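Takeout-like protein 1 (Epiphyas postvittana, PDB 3E8T) probably carries hydrophobic ligands in insects, holding a ubiquinone-8 molecule in a long internal tunnel. Local coordinates at residues K144-V152 with G190-K199. Residues are numbered along the deposited sequence; the frame is centred on the assembly and turned at random.
Sequences KKYTVTFDV and GKPVMEAAAK. With UQ8 (Ubiquinone-8), chain B.
Tyr146 reaches from the strand to the helix, where its hydroxyl donates a hydrogen bond to Glu195, with OH 2.8 Å from OE1 on the syn side of the carboxylate and 25° out of its plane. The bend in the Glu195 chain at chi2 (63°) brings the carboxylate to the edge of the phenol ring. The same hydroxyl lies 3.3 Å from CA of Lys199, while ring atom CE1 rests against the methyl of Ala198; Phe202 meets the ring from farther along the helix. Two residues on, Val148 divides its branches: CG2 packs on Ala198 CB, and CG1, in the conformers modelled here, faces SD of Met194. In its modelled conformer the Met194 chain runs extended as far as the sulfur and bends at the last torsion, turning CE toward Val148 O. Its sulfur also approaches CD2 of Phe150, an oblique Met-aromatic contact. The far rim of that ring settles on Gly190, CZ 3.6 Å from CA, where a side chain would clash, and methyl C30 of ubiquinone-8 sits 3.4 Å above the plane of the ring, offset toward its rim. Replacing Phe150 with alanine would probably open a gap above Gly190 and leave the Met194 sulfur and the C30 methyl without their aromatic partner. Strand and helix, at 127° to each other, thus line part of the tunnel along the isoprenoid tail, within a long helix wrapped by a curled antiparallel sheet, the fold of the takeout and juvenile hormone binding proteins.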
loop_
_atom_site.group_PDB
_atom_site.type_symbol
_atom_site.label_atom_id
_atom_site.label_comp_id
_atom_site.label_asym_id
_atom_site.label_seq_id
_atom_site.Cartn_x
_atom_site.Cartn_y
_atom_site.Cartn_z
ATOM N N LYS A 144 6.051 -14.998 5.744
ATOM C CA LYS A 144 6.531 -14.820 7.099
ATOM C C LYS A 144 6.664 -13.334 7.438
ATOM O O LYS A 144 6.003 -12.840 8.397
ATOM C CB LYS A 144 7.863 -15.536 7.286
ATOM C CG LYS A 144 7.770 -17.042 7.107
ATOM C CD LYS A 144 6.826 -17.728 8.081
ATOM C CE LYS A 144 6.813 -19.236 7.869
ATOM N NZ LYS A 144 5.951 -19.936 8.917
ATOM N N LYS A 145 7.516 -12.617 6.754
ATOM C CA LYS A 145 7.765 -11.205 7.058
ATOM C C LYS A 145 7.828 -10.455 5.747
ATOM O O LYS A 145 7.983 -11.062 4.675
ATOM C CB LYS A 145 9.113 -11.034 7.811
ATOM C CG LYS A 145 9.122 -11.684 9.133
ATOM C CD LYS A 145 10.385 -11.495 9.978
ATOM C CE LYS A 145 10.712 -10.060 10.300
ATOM N NZ LYS A 145 11.950 -10.025 11.182
ATOM N N TYR A 146 7.719 -9.145 5.821
ATOM C CA TYR A 146 7.894 -8.313 4.675
ATOM C C TYR A 146 8.541 -7.009 5.039
ATOM O O TYR A 146 8.520 -6.548 6.217
ATOM C CB TYR A 146 6.540 -8.046 3.971
ATOM C CG TYR A 146 5.634 -7.168 4.780
ATOM C CD1 TYR A 146 5.591 -5.796 4.587
ATOM C CD2 TYR A 146 4.843 -7.721 5.796
ATOM C CE1 TYR A 146 4.787 -4.996 5.371
ATOM C CE2 TYR A 146 4.024 -6.919 6.571
ATOM C CZ TYR A 146 4.005 -5.569 6.342
ATOM O OH TYR A 146 3.175 -4.799 7.138
ATOM N N THR A 147 9.088 -6.365 4.012
ATOM C CA THR A 147 9.485 -4.960 4.058
ATOM C C THR A 147 8.956 -4.240 2.837
ATOM O O THR A 147 8.825 -4.857 1.788
ATOM C CB THR A 147 10.995 -4.773 4.072
ATOM O OG1 THR A 147 11.558 -5.270 2.882
ATOM C CG2 THR A 147 11.645 -5.484 5.254
ATOM N N VAL A 148 8.614 -2.970 2.990
ATOM C CA VAL A 148 8.174 -2.178 1.877
ATOM C C VAL A 148 8.881 -0.839 1.930
ATOM O O VAL A 148 9.020 -0.240 3.011
ATOM C CB VAL A 148 6.664 -1.985 1.888
ATOM C CG1 VAL A 148 6.206 -1.376 0.596
ATOM C CG2 VAL A 148 5.941 -3.280 2.137
ATOM N N THR A 149 9.276 -0.372 0.767
ATOM C CA THR A 149 9.752 0.978 0.570
ATOM C C THR A 149 8.971 1.611 -0.594
ATOM O O THR A 149 8.396 0.920 -1.404
ATOM C CB THR A 149 11.237 1.050 0.290
ATOM O OG1 THR A 149 11.504 0.347 -0.911
ATOM C CG2 THR A 149 12.062 0.461 1.453
ATOM N N PHE A 150 9.003 2.925 -0.652
ATOM C CA PHE A 150 8.250 3.648 -1.641
ATOM C C PHE A 150 9.029 4.869 -2.154
ATOM O O PHE A 150 9.940 5.399 -1.479
ATOM C CB PHE A 150 6.866 4.070 -1.091
ATOM C CG PHE A 150 6.922 5.160 -0.080
ATOM C CD1 PHE A 150 6.880 6.480 -0.451
ATOM C CD2 PHE A 150 7.152 4.857 1.250
ATOM C CE1 PHE A 150 6.996 7.490 0.486
ATOM C CE2 PHE A 150 7.273 5.883 2.201
ATOM C CZ PHE A 150 7.222 7.179 1.791
ATOM N N ASP A 151 8.619 5.317 -3.319
ATOM C CA ASP A 151 9.163 6.540 -3.907
ATOM C C ASP A 151 8.067 7.155 -4.769
ATOM O O ASP A 151 7.675 6.560 -5.790
ATOM C CB ASP A 151 10.355 6.132 -4.777
ATOM C CG ASP A 151 11.007 7.259 -5.508
ATOM O OD1 ASP A 151 10.606 8.402 -5.383
ATOM O OD2 ASP A 151 11.984 6.965 -6.279
ATOM N N VAL A 152 7.531 8.304 -4.358
ATOM C CA VAL A 152 6.565 9.025 -5.194
ATOM C C VAL A 152 7.344 9.772 -6.245
ATOM O O VAL A 152 8.108 10.688 -5.932
ATOM C CB VAL A 152 5.696 9.982 -4.364
ATOM C CG1 VAL A 152 4.689 10.636 -5.286
ATOM C CG2 VAL A 152 5.019 9.257 -3.185
ATOM N N GLY A 190 5.122 9.469 4.681
ATOM C CA GLY A 190 4.539 8.370 3.916
ATOM C C GLY A 190 4.587 7.043 4.614
ATOM O O GLY A 190 3.682 6.212 4.428
ATOM N N LYS A 191 5.609 6.794 5.412
ATOM C CA LYS A 191 5.783 5.455 6.000
ATOM C C LYS A 191 4.577 4.964 6.816
ATOM O O LYS A 191 4.134 3.834 6.620
ATOM C CB LYS A 191 7.066 5.396 6.834
ATOM C CG LYS A 191 7.361 4.046 7.440
ATOM C CD LYS A 191 8.727 3.971 8.165
ATOM C CE LYS A 191 9.047 2.588 8.785
ATOM N NZ LYS A 191 8.822 1.445 7.834
ATOM N N PRO A 192 4.044 5.773 7.749
ATOM C CA PRO A 192 2.890 5.263 8.475
ATOM C C PRO A 192 1.651 4.988 7.615
ATOM O O PRO A 192 0.835 4.086 7.917
ATOM C CB PRO A 192 2.637 6.324 9.559
ATOM C CG PRO A 192 3.351 7.479 9.153
ATOM C CD PRO A 192 4.474 7.071 8.299
ATOM N N VAL A 193 1.473 5.787 6.576
ATOM C CA VAL A 193 0.348 5.586 5.683
ATOM C C VAL A 193 0.538 4.309 4.861
ATOM O O VAL A 193 -0.341 3.456 4.751
ATOM C CB VAL A 193 0.180 6.843 4.794
ATOM C CG1 VAL A 193 -0.996 6.675 3.822
ATOM C CG2 VAL A 193 0.007 8.078 5.686
ATOM N N MET A 194 1.742 4.145 4.311
ATOM C CA MET A 194 2.091 2.926 3.593
ATOM C C MET A 194 1.851 1.715 4.492
ATOM O O MET A 194 1.317 0.708 4.038
ATOM C CB MET A 194 3.563 2.957 3.152
ATOM C CG MET A 194 4.047 1.625 2.550
ATOM S SD MET A 194 5.725 1.746 1.901
ATOM C CE MET A 194 6.735 1.972 3.384
ATOM N N GLU A 195 2.273 1.791 5.753
ATOM C CA GLU A 195 2.163 0.637 6.659
ATOM C C GLU A 195 0.715 0.306 6.933
ATOM O O GLU A 195 0.347 -0.877 7.082
ATOM C CB GLU A 195 2.910 0.865 7.955
ATOM C CG GLU A 195 2.732 -0.234 9.008
ATOM C CD GLU A 195 3.248 -1.668 8.685
ATOM O OE1 GLU A 195 3.624 -2.048 7.534
ATOM O OE2 GLU A 195 3.230 -2.469 9.655
ATOM N N ALA A 196 -0.149 1.309 7.048
ATOM C CA ALA A 196 -1.588 1.066 7.325
ATOM C C ALA A 196 -2.143 0.196 6.192
ATOM O O ALA A 196 -3.006 -0.672 6.388
ATOM C CB ALA A 196 -2.349 2.409 7.390
ATOM N N ALA A 197 -1.675 0.463 4.985
ATOM C CA ALA A 197 -2.137 -0.332 3.848
ATOM C C ALA A 197 -1.436 -1.677 3.771
ATOM O O ALA A 197 -2.068 -2.714 3.580
ATOM C CB ALA A 197 -1.956 0.433 2.585
ATOM N N ALA A 198 -0.106 -1.644 3.864
ATOM C CA ALA A 198 0.680 -2.848 3.646
ATOM C C ALA A 198 0.363 -3.952 4.645
ATOM O O ALA A 198 0.342 -5.125 4.305
ATOM C CB ALA A 198 2.180 -2.515 3.687
ATOM N N LYS A 199 0.118 -3.595 5.898
ATOM C CA LYS A 199 -0.124 -4.643 6.881
ATOM C C LYS A 199 -1.395 -5.420 6.540
ATOM O O LYS A 199 -1.438 -6.655 6.674
ATOM C CB LYS A 199 -0.188 -4.064 8.297
ATOM C CG LYS A 199 -1.385 -3.216 8.628
ATOM C CD LYS A 199 -1.048 -2.432 9.904
ATOM C CE LYS A 199 -2.231 -1.932 10.651
ATOM N NZ LYS A 199 -1.765 -1.146 11.839
HETATM C C45 UQ8 B . -2.315 16.549 6.994
HETATM C C44 UQ8 B . -0.845 16.803 6.652
HETATM C C46 UQ8 B . -0.590 18.287 6.676
HETATM C C43 UQ8 B . -0.433 16.218 5.314
HETATM C C42 UQ8 B . -0.952 14.781 5.147
HETATM C C41 UQ8 B . -0.187 13.857 6.085
HETATM C C39 UQ8 B . 0.193 12.581 5.366
HETATM C C40 UQ8 B . -0.224 11.211 5.896
HETATM C C38 UQ8 B . 0.991 12.646 4.255
HETATM C C37 UQ8 B . 1.398 11.548 3.511
HETATM C C36 UQ8 B . 1.984 12.124 2.222
HETATM C C34 UQ8 B . 2.324 11.060 1.194
HETATM C C35 UQ8 B . 2.668 11.538 -0.062
HETATM C C33 UQ8 B . 2.210 9.704 1.493
HETATM C C32 UQ8 B . 2.513 8.610 0.688
HETATM C C31 UQ8 B . 1.648 7.412 1.162
HETATM C C29 UQ8 B . 1.999 6.102 0.472
HETATM C C30 UQ8 B . 3.494 5.693 0.273
HETATM C C28 UQ8 B . 0.984 5.269 0.014
HETATM C C27 UQ8 B . 1.173 4.054 -0.632
HETATM C C26 UQ8 B . 0.021 3.077 -0.352
HETATM C C24 UQ8 B . 0.122 1.844 -1.257
HETATM C C25 UQ8 B . -0.124 1.963 -2.771
HETATM C C23 UQ8 B . 0.443 0.623 -0.705
HETATM C C22 UQ8 B . 0.569 -0.599 -1.371
HETATM C C21 UQ8 B . 1.097 -1.682 -0.431
HETATM C C19 UQ8 B . 1.601 -2.952 -1.118
HETATM C C20 UQ8 B . 2.274 -3.917 -0.144
HETATM C C18 UQ8 B . 0.540 -3.635 -1.992
HETATM C C17 UQ8 B . 1.060 -4.955 -2.579
HETATM C C16 UQ8 B . 0.256 -5.424 -3.803
HETATM C C14 UQ8 B . 0.585 -6.888 -4.076
HETATM C C15 UQ8 B . 2.037 -7.371 -3.906
HETATM C C13 UQ8 B . -0.405 -7.797 -4.443
HETATM C C12 UQ8 B . -0.143 -9.144 -4.680
HETATM C C11 UQ8 B . -1.123 -9.799 -5.675
HETATM C C9 UQ8 B . -0.490 -11.020 -6.367
HETATM C C10 UQ8 B . 0.741 -11.551 -5.614
HETATM C C8 UQ8 B . -1.554 -12.103 -6.523
HETATM C C7 UQ8 B . -1.311 -13.315 -5.618
HETATM C C6 UQ8 B . -0.302 -14.329 -6.209
HETATM C C1 UQ8 B . 0.686 -14.874 -5.381
HETATM C C1M UQ8 B . 0.726 -14.473 -4.046
HETATM C C2 UQ8 B . 1.626 -15.794 -5.862
HETATM O O2 UQ8 B . 2.494 -16.277 -5.129
HETATM C C3 UQ8 B . 1.586 -16.193 -7.188
HETATM O O3 UQ8 B . 2.501 -17.089 -7.654
HETATM C C3M UQ8 B . 2.056 -18.421 -7.398
HETATM C C4 UQ8 B . 0.622 -15.665 -8.039
HETATM O O4 UQ8 B . 0.598 -16.071 -9.343
HETATM C C4M UQ8 B . 1.885 -15.889 -9.954
HETATM C C5 UQ8 B . -0.314 -14.740 -7.553
HETATM O O5 UQ8 B . -1.165 -14.298 -8.329
#